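Local structure of Poly(A) ribonuclease pop2 (Schizosaccharomyces pombe, 2P51) at residues D81-S93 against C104-M118. The protein removes the poly(A) tails of mRNAs as a metal-dependent 3'-exoribonuclease, the catalytic deadenylase of the CCR4-NOT complex. Sequence-based numbering, arbitrary orientation. Where two conformers were deposited one is given.
Sequences DSLKIIQIGLALS and CTWQFNFTFNLQDDM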
# COMPACT_ATOMS: atom_id res chain seq x y z
N ASP A 81 -10.46 -3.07 10.71
CA ASP A 81 -11.01 -2.14 11.70
C ASP A 81 -10.31 -2.30 13.07
O ASP A 81 -10.23 -1.31 13.78
CB ASP A 81 -12.48 -2.39 11.96
CG ASP A 81 -13.44 -1.74 10.99
OD1 ASP A 81 -13.06 -0.90 10.15
OD2 ASP A 81 -14.64 -2.10 11.10
N SER A 82 -9.88 -3.53 13.39
CA SER A 82 -9.44 -3.85 14.73
C SER A 82 -7.95 -3.82 15.01
O SER A 82 -7.52 -3.69 16.16
CB SER A 82 -9.94 -5.29 15.08
OG SER A 82 -11.33 -5.11 15.41
N LEU A 83 -7.17 -3.92 13.94
CA LEU A 83 -5.73 -4.08 14.07
C LEU A 83 -5.04 -2.85 13.51
O LEU A 83 -5.39 -2.39 12.40
CB LEU A 83 -5.23 -5.31 13.31
CG LEU A 83 -5.81 -6.67 13.77
CD1 LEU A 83 -5.16 -7.82 12.95
CD2 LEU A 83 -5.59 -6.87 15.25
N LYS A 84 -4.10 -2.36 14.27
CA LYS A 84 -3.45 -1.11 13.85
C LYS A 84 -2.41 -1.28 12.77
O LYS A 84 -1.61 -2.22 12.75
CB LYS A 84 -2.78 -0.47 15.07
CG LYS A 84 -3.79 0.02 16.12
CD LYS A 84 -3.00 0.52 17.34
CE LYS A 84 -4.05 1.09 18.31
NZ LYS A 84 -3.34 1.68 19.47
N ILE A 85 -2.41 -0.32 11.85
CA ILE A 85 -1.38 -0.24 10.81
C ILE A 85 0.02 -0.10 11.40
O ILE A 85 0.16 0.56 12.43
CB ILE A 85 -1.70 0.94 9.87
CG1 ILE A 85 -0.88 0.94 8.60
CG2 ILE A 85 -1.56 2.30 10.59
CD1 ILE A 85 -1.00 -0.21 7.69
N ILE A 86 0.99 -0.72 10.70
CA ILE A 86 2.39 -0.65 11.18
C ILE A 86 3.25 0.12 10.20
O ILE A 86 4.11 0.92 10.66
CB ILE A 86 2.92 -2.08 11.48
CG1 ILE A 86 2.19 -2.70 12.68
CG2 ILE A 86 4.42 -2.09 11.71
CD1 ILE A 86 2.43 -4.20 12.90
N GLN A 87 3.09 -0.04 8.91
CA GLN A 87 3.88 0.74 7.98
C GLN A 87 3.06 1.03 6.71
O GLN A 87 2.25 0.19 6.32
CB GLN A 87 5.14 0.06 7.41
CG GLN A 87 6.32 -0.09 8.31
CD GLN A 87 7.49 -0.78 7.65
OE1 GLN A 87 7.27 -1.72 6.84
NE2 GLN A 87 8.69 -0.39 7.98
N ILE A 88 3.31 2.15 6.08
CA ILE A 88 2.82 2.41 4.72
C ILE A 88 4.02 2.75 3.85
O ILE A 88 4.82 3.59 4.27
CB ILE A 88 1.80 3.56 4.62
CG1 ILE A 88 0.52 3.25 5.40
CG2 ILE A 88 1.51 3.92 3.17
CD1 ILE A 88 -0.49 4.36 5.53
N GLY A 89 4.11 2.16 2.68
CA GLY A 89 5.19 2.47 1.71
C GLY A 89 4.62 3.21 0.52
O GLY A 89 3.59 2.76 -0.02
N LEU A 90 5.24 4.35 0.17
CA LEU A 90 4.83 5.08 -1.01
C LEU A 90 6.06 5.31 -1.91
O LEU A 90 6.99 5.99 -1.50
CB LEU A 90 4.21 6.44 -0.65
CG LEU A 90 3.00 6.49 0.26
CD1 LEU A 90 2.57 7.93 0.53
CD2 LEU A 90 1.84 5.68 -0.33
N ALA A 91 6.01 4.79 -3.13
CA ALA A 91 7.08 4.91 -4.10
C ALA A 91 6.58 5.74 -5.28
O ALA A 91 5.64 5.34 -5.97
CB ALA A 91 7.56 3.52 -4.55
N LEU A 92 7.24 6.88 -5.51
CA LEU A 92 6.82 7.78 -6.58
C LEU A 92 7.63 7.49 -7.84
O LEU A 92 8.83 7.24 -7.79
CB LEU A 92 7.00 9.22 -6.23
CG LEU A 92 5.87 9.88 -5.41
CD1 LEU A 92 5.47 9.17 -4.15
CD2 LEU A 92 6.33 11.34 -5.10
N SER A 93 6.92 7.58 -8.98
CA SER A 93 7.56 7.46 -10.27
C SER A 93 6.91 8.47 -11.21
O SER A 93 5.75 8.85 -11.03
CB SER A 93 7.34 6.05 -10.86
OG SER A 93 7.74 4.98 -10.00
N CYS A 104 13.89 6.55 -3.82
CA CYS A 104 13.18 5.51 -4.57
C CYS A 104 11.82 5.26 -3.91
O CYS A 104 10.88 4.89 -4.61
CB CYS A 104 13.99 4.22 -4.64
SG CYS A 104 15.65 4.29 -5.35
N THR A 105 11.70 5.42 -2.59
CA THR A 105 10.46 5.11 -1.88
C THR A 105 10.50 5.72 -0.48
O THR A 105 11.58 5.94 0.08
CB THR A 105 10.23 3.58 -1.84
OG1 THR A 105 8.96 3.29 -1.27
CG2 THR A 105 11.28 2.88 -0.97
N TRP A 106 9.34 6.01 0.11
CA TRP A 106 9.20 6.44 1.48
C TRP A 106 8.55 5.31 2.29
O TRP A 106 7.64 4.64 1.78
CB TRP A 106 8.28 7.66 1.60
CG TRP A 106 8.97 8.95 1.26
CD1 TRP A 106 9.53 9.82 2.17
CD2 TRP A 106 9.18 9.53 -0.04
NE1 TRP A 106 10.08 10.90 1.51
CE2 TRP A 106 9.88 10.76 0.18
CE3 TRP A 106 8.87 9.16 -1.35
CZ2 TRP A 106 10.26 11.60 -0.87
CZ3 TRP A 106 9.23 9.98 -2.40
CH2 TRP A 106 9.92 11.19 -2.16
N GLN A 107 9.01 5.19 3.52
CA GLN A 107 8.45 4.22 4.42
C GLN A 107 7.97 4.95 5.68
O GLN A 107 8.78 5.41 6.47
CB GLN A 107 9.52 3.19 4.76
CG GLN A 107 9.11 2.12 5.75
CD GLN A 107 10.07 0.92 5.59
OE1 GLN A 107 9.71 0.01 4.82
NE2 GLN A 107 11.17 0.94 6.31
N PHE A 108 6.65 5.02 5.87
CA PHE A 108 6.03 5.67 7.01
C PHE A 108 5.85 4.64 8.11
O PHE A 108 5.22 3.60 7.85
CB PHE A 108 4.66 6.23 6.60
CG PHE A 108 4.80 7.36 5.60
CD1 PHE A 108 4.82 8.67 6.04
CD2 PHE A 108 4.91 7.12 4.25
CE1 PHE A 108 4.97 9.71 5.13
CE2 PHE A 108 5.07 8.16 3.34
CZ PHE A 108 5.13 9.46 3.75
N ASN A 109 6.40 4.90 9.29
CA ASN A 109 6.37 3.94 10.39
C ASN A 109 5.40 4.37 11.48
O ASN A 109 5.59 5.49 12.01
CB ASN A 109 7.80 3.83 10.95
CG ASN A 109 8.75 3.28 9.87
OD1 ASN A 109 8.59 2.13 9.42
ND2 ASN A 109 9.70 4.13 9.48
N PHE A 110 4.39 3.57 11.79
CA PHE A 110 3.28 4.02 12.63
C PHE A 110 3.37 3.47 14.05
O PHE A 110 3.97 2.43 14.34
CB PHE A 110 1.95 3.58 12.01
CG PHE A 110 1.71 4.40 10.75
CD1 PHE A 110 1.12 5.65 10.82
CD2 PHE A 110 2.13 3.96 9.50
CE1 PHE A 110 0.90 6.42 9.68
CE2 PHE A 110 1.90 4.68 8.35
CZ PHE A 110 1.30 5.95 8.46
N THR A 111 2.72 4.21 14.95
CA THR A 111 2.74 3.88 16.38
C THR A 111 2.16 2.48 16.63
O THR A 111 1.15 2.07 16.05
CB THR A 111 1.95 4.95 17.15
OG1 THR A 111 2.19 4.75 18.55
CG2 THR A 111 0.45 4.80 16.89
N PHE A 112 2.78 1.71 17.52
CA PHE A 112 2.31 0.34 17.80
C PHE A 112 2.88 -0.03 19.15
O PHE A 112 3.99 0.46 19.51
CB PHE A 112 2.80 -0.59 16.68
CG PHE A 112 2.00 -1.86 16.66
CD1 PHE A 112 0.78 -1.88 15.97
CD2 PHE A 112 2.43 -3.02 17.32
CE1 PHE A 112 0.00 -3.04 15.95
CE2 PHE A 112 1.63 -4.15 17.29
CZ PHE A 112 0.42 -4.16 16.62
N ASN A 113 2.20 -0.87 19.93
CA ASN A 113 2.55 -1.18 21.30
C ASN A 113 2.35 -2.69 21.48
O ASN A 113 1.23 -3.17 21.49
CB ASN A 113 1.73 -0.35 22.27
CG ASN A 113 2.22 -0.58 23.68
OD1 ASN A 113 2.26 -1.73 24.11
ND2 ASN A 113 2.54 0.53 24.38
N LEU A 114 3.46 -3.44 21.60
CA LEU A 114 3.36 -4.89 21.67
C LEU A 114 2.68 -5.36 22.95
O LEU A 114 2.15 -6.46 23.05
CB LEU A 114 4.76 -5.56 21.59
CG LEU A 114 5.38 -5.47 20.17
CD1 LEU A 114 6.79 -6.06 20.20
CD2 LEU A 114 4.50 -6.14 19.11
N GLN A 115 2.71 -4.52 23.97
CA GLN A 115 2.07 -4.95 25.23
C GLN A 115 0.57 -4.71 25.17
O GLN A 115 -0.23 -5.45 25.74
CB GLN A 115 2.78 -4.18 26.36
CG GLN A 115 4.24 -4.53 26.56
CD GLN A 115 5.22 -3.86 25.61
OE1 GLN A 115 6.12 -4.55 25.09
NE2 GLN A 115 5.12 -2.56 25.33
N ASP A 116 0.08 -3.66 24.50
CA ASP A 116 -1.30 -3.25 24.59
C ASP A 116 -2.16 -3.60 23.37
O ASP A 116 -3.40 -3.73 23.50
CB ASP A 116 -1.42 -1.71 24.73
CG ASP A 116 -0.81 -1.08 25.94
OD1 ASP A 116 -0.47 -1.83 26.89
OD2 ASP A 116 -0.66 0.18 26.01
N ASP A 117 -1.54 -3.70 22.20
CA ASP A 117 -2.26 -3.77 20.94
C ASP A 117 -2.52 -5.22 20.54
O ASP A 117 -1.79 -6.10 20.97
CB ASP A 117 -1.48 -3.09 19.80
CG ASP A 117 -1.59 -1.58 19.94
OD1 ASP A 117 -2.60 -1.08 20.49
OD2 ASP A 117 -0.66 -0.86 19.52
N MET A 118 -3.56 -5.39 19.73
CA MET A 118 -3.91 -6.72 19.24
C MET A 118 -3.12 -7.10 18.01
O MET A 118 -2.78 -6.21 17.20
CB MET A 118 -5.40 -6.73 18.89
CG MET A 118 -6.29 -6.37 20.05
SD MET A 118 -8.05 -6.43 19.67
CE MET A 118 -8.21 -4.91 18.71
O HOH W 1 -3.56 -3.59 16.74
O HOH W 2 -0.70 2.63 14.12
O HOH W 3 10.02 4.70 -7.29
O HOH W 4 9.76 7.69 -4.63
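Ile88 and Phe108 form one antiparallel hydrogen-bonded pair between strands 87-93 and 105-109, Leu90 and Trp106 the next; each pair exchanges two backbone bonds, of which Phe108 N to Ile88 O is 2.8 Å. A further bond, Phe110 N to Ile86 O, continues the ladder past the strand ends. Beyond it waters take over, one bridging Ile85 O and Thr111 O, another Lys84 N and Met118 O.

Among side chains, Gln87 lies alongside Asn109, pointing the same way, and its NE2 gives a hydrogen bond of 2.9 Å to Asn109 OD1, nearly in line with that C=O. The extended Gln87 chain (chi2 180°) carries the amide there, while its OE1 accepts from Ala238 N, so both ends of the amide are engaged. This hairpin belongs to the mixed sheet of the DEDD nuclease fold: strand 87-93 also pairs with strand 47-53, which bears the metal ligands Asp51 and Glu53, and Ile86 and Gln87 form a classic beta bulge opposite Glu53.

Apolar contacts involve Ile88, Leu90 and Phe108 on the face opposite Gln87, and continue beyond the strands at Phe110 and Phe112. Ile88 CG1 meets Phe110 CE2 at 3.6 Å, and Ile85 CG2 sits over a face of the same ring. Leu90 CD1 touches Phe108 CE2 at 3.8 Å. Back beyond the strand ends, Ile86 CG1 makes a CH-pi contact over a face of the Phe112 ring, 4.1 Å from its centroid and 27° off the normal.

The charged contact is a salt bridge: Lys84 NZ reaches Asp117 OD1, 3.0 Å away, on the syn side but 28° out of the carboxylate plane, and the extended lysine side chain crosses that of Asp117 at about a right angle. Asp117 OD2 accepts from Asn113 N, so an alanine here would probably leave the ammonium without its mate and the turn 113-117 without that side-chain bond.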